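Long-range contact in extracellular ligand-binding receptor (Desulfohalobium retbaense DSM 5692, PDB 5ERE), which binds 2-oxo-4-methylpentanoic acid (ketoleucine) in its periplasmic-binding-protein domain and cytosine in its Cache-like part, and is probably a receptor for extracellular solutes: residues S179-T192 and A204-V217. Numbering follows the deposited sequence.
Sequences SEALVLISAGEAAT and AQLVGTRPIQRAEV. With COI (2-oxo-4-methylpentanoic acid), chain B.
V183 and V207 pair in register as neighbouring parallel strands, 181-185 and 205-208, whose axes approach to 4.6 Å. Four backbone hydrogen bonds form the ladder, ending with L184 N to V207 O (2.8 Å), almost straight at 165°. On the face with A181, CG2 of V183 packs on CB of V207 (3.8 Å); on the other, L182 and L206 lie side by side. Beyond V207 the strands part, and a water bridges them, donating to L184 O and S186 O and accepting from T209 N (3.0 Å). Past this water the side chains pack closely again: with CG1 anti to the backbone N (chi1 -154°) and chi2 also near anti, CD1 of I212 meets CB of A190 at 3.6 Å, while A187 CB abuts P211. The solvent side is at E216, an exposed residue that lays its aliphatic CG against A191 CB (3.7 Å), while its carboxylate lies near G188 O, acceptors without a hydrogen bond between them. R210 takes no part in the packing between the segments; its side chain, bent at chi3 (46°), reaches the ketoleucine, with NH2 hydrogen-bonded to carboxylate O2 (2.8 Å) and NH1 to keto O3 (3.0 Å), while P211 CG sits over one guanidinium face, offset toward its edge. A leucine in its place would probably leave the ligand's carboxylate without this cationic partner and its keto oxygen without these N-H donors. The two strands and helix 190-199 form a beta-alpha-beta unit of the periplasmic-binding-protein fold: strand 181-185 continues the sheet to 129-134 and strand 205-208 to 228-232, helix 112-123 touches V183 and V207, and helix 190-199 packs against L184 and L206.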
loop_
_atom_site.group_PDB
_atom_site.type_symbol
_atom_site.label_atom_id
_atom_site.label_comp_id
_atom_site.label_asym_id
_atom_site.label_seq_id
_atom_site.Cartn_x
_atom_site.Cartn_y
_atom_site.Cartn_z
ATOM N N SER A 179 -19.032 -7.765 16.620
ATOM C CA SER A 179 -18.150 -7.277 15.584
ATOM C C SER A 179 -18.202 -8.216 14.391
ATOM O O SER A 179 -18.501 -9.404 14.518
ATOM C CB SER A 179 -16.715 -7.135 16.107
ATOM O OG SER A 179 -16.164 -8.393 16.458
ATOM N N GLU A 180 -17.916 -7.648 13.233
ATOM C CA GLU A 180 -17.850 -8.367 11.976
ATOM C C GLU A 180 -16.416 -8.865 11.712
ATOM O O GLU A 180 -16.192 -9.956 11.176
ATOM C CB GLU A 180 -18.312 -7.434 10.862
ATOM C CG GLU A 180 -19.347 -7.989 9.924
ATOM C CD GLU A 180 -19.931 -6.899 9.054
ATOM O OE1 GLU A 180 -19.502 -6.768 7.885
ATOM O OE2 GLU A 180 -20.811 -6.164 9.558
ATOM N N ALA A 181 -15.441 -8.049 12.083
ATOM C CA ALA A 181 -14.052 -8.478 11.996
ATOM C C ALA A 181 -13.345 -8.139 13.296
ATOM O O ALA A 181 -13.519 -7.046 13.846
ATOM C CB ALA A 181 -13.367 -7.840 10.800
ATOM N N LEU A 182 -12.575 -9.100 13.798
ATOM C CA LEU A 182 -11.731 -8.884 14.968
ATOM C C LEU A 182 -10.258 -8.798 14.560
ATOM O O LEU A 182 -9.662 -9.806 14.216
ATOM C CB LEU A 182 -11.902 -10.014 15.977
ATOM C CG LEU A 182 -11.044 -9.967 17.255
ATOM C CD1 LEU A 182 -11.151 -8.636 17.975
ATOM C CD2 LEU A 182 -11.413 -11.118 18.202
ATOM N N VAL A 183 -9.699 -7.600 14.653
ATOM C CA VAL A 183 -8.300 -7.344 14.374
ATOM C C VAL A 183 -7.401 -7.550 15.589
ATOM O O VAL A 183 -7.492 -6.828 16.586
ATOM C CB VAL A 183 -8.120 -5.914 13.858
ATOM C CG1 VAL A 183 -6.609 -5.477 13.889
ATOM C CG2 VAL A 183 -8.693 -5.829 12.465
ATOM N N LEU A 184 -6.501 -8.518 15.479
ATOM C CA LEU A 184 -5.542 -8.807 16.536
ATOM C C LEU A 184 -4.159 -8.210 16.281
ATOM O O LEU A 184 -3.455 -8.665 15.379
ATOM C CB LEU A 184 -5.420 -10.304 16.683
ATOM C CG LEU A 184 -6.791 -10.961 16.854
ATOM C CD1 LEU A 184 -6.572 -12.426 16.879
ATOM C CD2 LEU A 184 -7.517 -10.485 18.144
ATOM N N ILE A 185 -3.747 -7.217 17.069
ATOM C CA ILE A 185 -2.372 -6.733 16.950
ATOM C C ILE A 185 -1.527 -7.608 17.896
ATOM O O ILE A 185 -1.269 -7.289 19.052
ATOM C CB ILE A 185 -2.225 -5.220 17.248
ATOM C CG1 ILE A 185 -3.266 -4.393 16.473
ATOM C CG2 ILE A 185 -0.830 -4.750 16.866
ATOM C CD1 ILE A 185 -3.357 -4.698 14.960
ATOM N N SER A 186 -1.122 -8.741 17.339
ATOM C CA SER A 186 -0.581 -9.867 18.064
ATOM C C SER A 186 0.501 -10.576 17.248
ATOM O O SER A 186 0.451 -10.650 16.015
ATOM C CB SER A 186 -1.678 -10.902 18.392
ATOM O OG SER A 186 -2.855 -10.320 18.893
ATOM N N ALA A 187 1.453 -11.149 17.959
ATOM C CA ALA A 187 2.331 -12.139 17.370
ATOM C C ALA A 187 1.754 -13.528 17.690
ATOM O O ALA A 187 0.543 -13.743 17.540
ATOM C CB ALA A 187 3.776 -11.956 17.889
ATOM N N GLY A 188 2.582 -14.470 18.122
ATOM C CA GLY A 188 2.141 -15.862 18.237
ATOM C C GLY A 188 1.008 -16.095 19.248
ATOM O O GLY A 188 0.291 -17.088 19.136
ATOM N N GLU A 189 0.861 -15.193 20.222
ATOM C CA GLU A 189 -0.130 -15.333 21.294
ATOM C C GLU A 189 -1.555 -15.283 20.712
ATOM O O GLU A 189 -2.536 -15.597 21.393
ATOM C CB GLU A 189 0.043 -14.237 22.388
ATOM C CG GLU A 189 -0.327 -12.801 21.973
ATOM C CD GLU A 189 0.832 -12.059 21.283
ATOM O OE1 GLU A 189 1.801 -12.725 20.940
ATOM O OE2 GLU A 189 0.760 -10.815 21.136
ATOM N N ALA A 190 -1.658 -14.875 19.454
ATOM C CA ALA A 190 -2.917 -14.878 18.740
ATOM C C ALA A 190 -3.568 -16.248 18.671
ATOM O O ALA A 190 -4.762 -16.310 18.512
ATOM C CB ALA A 190 -2.736 -14.337 17.334
ATOM N N ALA A 191 -2.811 -17.334 18.764
ATOM C CA ALA A 191 -3.426 -18.666 18.741
ATOM C C ALA A 191 -4.288 -18.915 19.999
ATOM O O ALA A 191 -5.297 -19.608 19.943
ATOM C CB ALA A 191 -2.373 -19.741 18.614
ATOM N N THR A 192 -3.881 -18.337 21.119
ATOM C CA THR A 192 -4.649 -18.410 22.356
ATOM C C THR A 192 -5.833 -17.448 22.334
ATOM O O THR A 192 -6.964 -17.802 22.734
ATOM C CB THR A 192 -3.755 -18.108 23.566
ATOM O OG1 THR A 192 -2.801 -19.165 23.696
ATOM C CG2 THR A 192 -4.568 -17.994 24.880
ATOM N N ALA A 204 -16.677 -13.697 14.513
ATOM C CA ALA A 204 -16.112 -12.684 13.617
ATOM C C ALA A 204 -14.898 -13.169 12.784
ATOM O O ALA A 204 -14.163 -14.059 13.194
ATOM C CB ALA A 204 -15.714 -11.439 14.441
ATOM N N GLN A 205 -14.730 -12.595 11.596
ATOM C CA GLN A 205 -13.523 -12.836 10.786
ATOM C C GLN A 205 -12.304 -12.338 11.551
ATOM O O GLN A 205 -12.276 -11.180 11.970
ATOM C CB GLN A 205 -13.612 -12.126 9.426
ATOM C CG GLN A 205 -12.299 -12.094 8.635
ATOM C CD GLN A 205 -11.943 -13.436 8.024
ATOM O OE1 GLN A 205 -12.777 -14.057 7.357
ATOM N NE2 GLN A 205 -10.704 -13.892 8.241
ATOM N N LEU A 206 -11.325 -13.215 11.764
ATOM C CA LEU A 206 -10.069 -12.823 12.395
ATOM C C LEU A 206 -9.123 -12.189 11.365
ATOM O O LEU A 206 -9.054 -12.637 10.224
ATOM C CB LEU A 206 -9.414 -14.029 13.058
ATOM C CG LEU A 206 -10.267 -14.728 14.112
ATOM C CD1 LEU A 206 -9.448 -15.831 14.733
ATOM C CD2 LEU A 206 -10.771 -13.748 15.168
ATOM N N VAL A 207 -8.415 -11.144 11.790
ATOM C CA VAL A 207 -7.546 -10.353 10.924
ATOM C C VAL A 207 -6.294 -10.002 11.718
ATOM O O VAL A 207 -6.378 -9.641 12.889
ATOM C CB VAL A 207 -8.235 -9.064 10.438
ATOM C CG1 VAL A 207 -7.322 -8.249 9.523
ATOM C CG2 VAL A 207 -9.577 -9.379 9.751
ATOM N N GLY A 208 -5.125 -10.107 11.093
ATOM C CA GLY A 208 -3.898 -9.782 11.793
ATOM C C GLY A 208 -2.912 -9.103 10.879
ATOM O O GLY A 208 -3.256 -8.739 9.755
ATOM N N THR A 209 -1.698 -8.923 11.391
ATOM C CA THR A 209 -0.652 -8.135 10.725
ATOM C C THR A 209 0.655 -8.943 10.740
ATOM O O THR A 209 0.689 -10.096 11.206
ATOM C CB THR A 209 -0.470 -6.741 11.414
ATOM O OG1 THR A 209 0.037 -6.900 12.739
ATOM C CG2 THR A 209 -1.808 -5.958 11.468
ATOM N N ARG A 210 1.738 -8.323 10.277
ATOM C CA ARG A 210 3.005 -9.022 10.000
ATOM C C ARG A 210 3.475 -10.028 11.075
ATOM O O ARG A 210 3.787 -11.155 10.757
ATOM C CB ARG A 210 4.104 -7.951 9.734
ATOM C CG ARG A 210 5.555 -8.467 9.755
ATOM C CD ARG A 210 6.563 -7.242 9.697
ATOM N NE ARG A 210 6.119 -6.233 10.654
ATOM C CZ ARG A 210 6.452 -6.193 11.935
ATOM N NH1 ARG A 210 7.285 -7.071 12.438
ATOM N NH2 ARG A 210 5.927 -5.261 12.730
ATOM N N PRO A 211 3.521 -9.630 12.354
ATOM C CA PRO A 211 3.980 -10.491 13.455
ATOM C C PRO A 211 3.206 -11.793 13.668
ATOM O O PRO A 211 3.720 -12.699 14.330
ATOM C CB PRO A 211 3.790 -9.594 14.686
ATOM C CG PRO A 211 3.840 -8.224 14.140
ATOM C CD PRO A 211 3.104 -8.316 12.865
ATOM N N ILE A 212 1.999 -11.895 13.129
ATOM C CA ILE A 212 1.121 -13.021 13.479
ATOM C C ILE A 212 1.507 -14.343 12.777
ATOM O O ILE A 212 1.049 -15.418 13.164
ATOM C CB ILE A 212 -0.352 -12.645 13.175
ATOM C CG1 ILE A 212 -1.331 -13.442 14.057
ATOM C CG2 ILE A 212 -0.678 -12.857 11.725
ATOM C CD1 ILE A 212 -2.727 -12.841 14.059
ATOM N N GLN A 213 2.399 -14.293 11.792
ATOM C CA GLN A 213 2.736 -15.522 11.046
ATOM C C GLN A 213 3.769 -16.357 11.806
ATOM O O GLN A 213 4.938 -16.388 11.452
ATOM C CB GLN A 213 3.269 -15.217 9.632
ATOM C CG GLN A 213 3.436 -16.506 8.795
ATOM C CD GLN A 213 3.958 -16.265 7.391
ATOM O OE1 GLN A 213 3.224 -15.803 6.517
ATOM N NE2 GLN A 213 5.238 -16.561 7.167
ATOM N N ARG A 214 3.312 -17.033 12.854
ATOM C CA ARG A 214 4.164 -17.859 13.701
ATOM C C ARG A 214 3.595 -19.285 13.737
ATOM O O ARG A 214 2.385 -19.481 13.551
ATOM C CB ARG A 214 4.264 -17.272 15.117
ATOM C CG ARG A 214 4.490 -15.767 15.216
ATOM C CD ARG A 214 5.869 -15.353 14.633
ATOM N NE ARG A 214 6.966 -16.150 15.180
ATOM C CZ ARG A 214 8.212 -16.148 14.701
ATOM N NH1 ARG A 214 8.533 -15.387 13.658
ATOM N NH2 ARG A 214 9.139 -16.909 15.271
ATOM N N ALA A 215 4.452 -20.268 13.993
ATOM C CA ALA A 215 4.065 -21.667 13.901
ATOM C C ALA A 215 2.916 -21.991 14.864
ATOM O O ALA A 215 2.031 -22.768 14.553
ATOM C CB ALA A 215 5.262 -22.549 14.186
ATOM N N GLU A 216 2.941 -21.366 16.028
ATOM C CA GLU A 216 1.895 -21.528 17.036
ATOM C C GLU A 216 0.510 -21.250 16.434
ATOM O O GLU A 216 -0.463 -21.981 16.657
ATOM C CB GLU A 216 2.222 -20.584 18.195
ATOM C CG GLU A 216 1.223 -20.460 19.307
ATOM C CD GLU A 216 1.737 -19.540 20.415
ATOM O OE1 GLU A 216 2.831 -18.943 20.237
ATOM O OE2 GLU A 216 1.059 -19.417 21.462
ATOM N N VAL A 217 0.453 -20.215 15.605
ATOM C CA VAL A 217 -0.787 -19.767 15.016
ATOM C C VAL A 217 -1.289 -20.810 14.015
ATOM O O VAL A 217 -2.482 -21.107 13.973
ATOM C CB VAL A 217 -0.606 -18.360 14.370
ATOM C CG1 VAL A 217 -1.744 -18.009 13.445
ATOM C CG2 VAL A 217 -0.505 -17.330 15.468
HETATM C C1 COI B . 7.085 -4.570 16.231
HETATM O O1 COI B . 7.239 -3.840 17.246
HETATM O O2 COI B . 6.860 -4.093 15.091
HETATM C C2 COI B . 7.240 -6.044 16.394
HETATM O O3 COI B . 7.065 -6.786 15.446
HETATM C C3 COI B . 7.652 -6.511 17.769
HETATM C C4 COI B . 7.594 -7.995 17.847
HETATM C C5 COI B . 8.544 -8.426 18.944
HETATM C C6 COI B . 6.137 -8.323 18.141
HETATM O O HOH W 1 -1.058 -9.036 14.284
#